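Side-chain contact in Ras-associated and pleckstrin homology domains-containing protein 1 (Homo sapiens, PDB 4GN1), which relays localized membrane signals, is implicated in regulating lamellipodial dynamics and brings EVL and VASP to the leading edge: residues 66-69 with 70-74. Sequence-based numbering, arbitrary orientation.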
loop_
_atom_site.group_PDB
_atom_site.type_symbol
_atom_site.label_atom_id
_atom_site.label_comp_id
_atom_site.label_asym_id
_atom_site.label_seq_id
_atom_site.Cartn_x
_atom_site.Cartn_y
_atom_site.Cartn_z
ATOM N N GLU A 66 -4.026 -0.878 12.059
ATOM C CA GLU A 66 -4.000 -2.330 11.950
ATOM C C GLU A 66 -3.453 -2.927 13.228
ATOM O O GLU A 66 -2.507 -2.375 13.831
ATOM C CB GLU A 66 -3.137 -2.788 10.762
ATOM C CG GLU A 66 -3.732 -2.443 9.412
ATOM C CD GLU A 66 -3.028 -3.146 8.271
ATOM O OE1 GLU A 66 -3.261 -4.387 8.092
ATOM O OE2 GLU A 66 -2.279 -2.452 7.543
ATOM N N ASN A 67 -4.051 -4.047 13.626
ATOM C CA ASN A 67 -3.560 -4.813 14.743
ATOM C C ASN A 67 -2.249 -5.482 14.287
ATOM O O ASN A 67 -2.223 -6.273 13.336
ATOM C CB ASN A 67 -4.635 -5.813 15.178
ATOM C CG ASN A 67 -4.301 -6.524 16.481
ATOM O OD1 ASN A 67 -3.419 -7.385 16.529
ATOM N ND2 ASN A 67 -5.011 -6.190 17.529
ATOM N N LEU A 68 -1.141 -5.112 14.924
ATOM C CA LEU A 68 0.153 -5.671 14.550
ATOM C C LEU A 68 0.238 -7.189 14.755
ATOM O O LEU A 68 0.609 -7.945 13.831
ATOM C CB LEU A 68 1.301 -4.966 15.288
ATOM C CG LEU A 68 2.716 -5.437 14.885
ATOM C CD1 LEU A 68 2.910 -5.367 13.354
ATOM C CD2 LEU A 68 3.803 -4.668 15.634
ATOM N N VAL A 69 -0.125 -7.623 15.957
ATOM C CA VAL A 69 0.025 -9.008 16.329
ATOM C C VAL A 69 -0.741 -9.869 15.359
ATOM O O VAL A 69 -0.208 -10.862 14.889
ATOM C CB VAL A 69 -0.374 -9.301 17.800
ATOM C CG1 VAL A 69 -0.500 -10.804 18.053
ATOM C CG2 VAL A 69 0.672 -8.739 18.729
ATOM N N GLU A 70 -1.969 -9.475 15.044
ATOM C CA GLU A 70 -2.806 -10.210 14.089
ATOM C C GLU A 70 -2.171 -10.349 12.717
ATOM O O GLU A 70 -2.310 -11.381 12.067
ATOM C CB GLU A 70 -4.208 -9.594 14.026
ATOM C CG GLU A 70 -4.952 -9.607 12.695
ATOM C CD GLU A 70 -6.187 -8.700 12.769
ATOM O OE1 GLU A 70 -6.415 -7.852 11.892
ATOM O OE2 GLU A 70 -6.912 -8.781 13.771
ATOM N N ASN A 71 -1.455 -9.328 12.279
ATOM C CA ASN A 71 -0.800 -9.431 11.004
ATOM C C ASN A 71 0.389 -10.378 11.051
ATOM O O ASN A 71 0.640 -11.128 10.094
ATOM C CB ASN A 71 -0.425 -8.053 10.509
ATOM C CG ASN A 71 -1.598 -7.367 9.838
ATOM O OD1 ASN A 71 -2.086 -7.824 8.814
ATOM N ND2 ASN A 71 -2.071 -6.294 10.420
ATOM N N LEU A 72 1.082 -10.370 12.188
ATOM C CA LEU A 72 2.279 -11.156 12.363
ATOM C C LEU A 72 1.965 -12.640 12.403
ATOM O O LEU A 72 2.786 -13.439 11.954
ATOM C CB LEU A 72 3.041 -10.749 13.623
ATOM C CG LEU A 72 3.749 -9.397 13.733
ATOM C CD1 LEU A 72 4.620 -9.417 14.983
ATOM C CD2 LEU A 72 4.594 -9.029 12.513
ATOM N N LEU A 73 0.799 -13.008 12.933
ATOM C CA LEU A 73 0.359 -14.401 12.920
ATOM C C LEU A 73 0.237 -14.976 11.494
ATOM O O LEU A 73 0.313 -16.186 11.319
ATOM C CB LEU A 73 -0.959 -14.588 13.679
ATOM C CG LEU A 73 -0.927 -14.258 15.166
ATOM C CD1 LEU A 73 -2.283 -14.448 15.823
ATOM C CD2 LEU A 73 0.143 -15.056 15.890
ATOM N N ASN A 74 0.058 -14.117 10.491
ATOM C CA ASN A 74 0.152 -14.547 9.110
ATOM C C ASN A 74 1.525 -15.018 8.648
ATOM O O ASN A 74 1.650 -15.614 7.604
ATOM C CB ASN A 74 -0.333 -13.448 8.191
ATOM C CG ASN A 74 -1.806 -13.231 8.311
ATOM O OD1 ASN A 74 -2.565 -14.166 8.553
ATOM N ND2 ASN A 74 -2.228 -11.999 8.151
HETATM O O HOH W 1 -5.762 -5.417 11.986
#
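N67 OD1 accepts the backbone N-H of E70 at 2.9 Å, and an N-H...O angle of 164° marks a nearly straight bond, which identifies N67 as the N-cap of helix 68-72. A chi1 of -171° sets CG of N67 beside the carbonyl carbon, from where OD1 reaches E70 N, while ND2 bonds E24 O. E70 answers through water rather than directly: the water accepts from N67 N and donates to E70 OE1, the glutamate side chain being extended beyond CG and crossing that of N67 at about a right angle.

The N71 amide nitrogen reaches back to two acceptors. It meets E66 OE1 at 3.2 Å from above the carboxylate plane, the two flat groups standing 88° apart, and bonds N67 O only weakly. E66 itself is held more firmly by its other oxygen, OE2, which takes E63 N and forms a salt bridge with R60.

Helix 68-72 is a short helix of the ubiquitin-like Ras-associating domain, and its apolar side faces strand 5-11. There L68 CD1 touches L72 CD2 at 4.1 Å, and both leucines rest on I8.

Backbone bonds L72 N to L68 O (3.0 Å) and L73 N to V69 O (3.1 Å) follow the i to i+4 pattern.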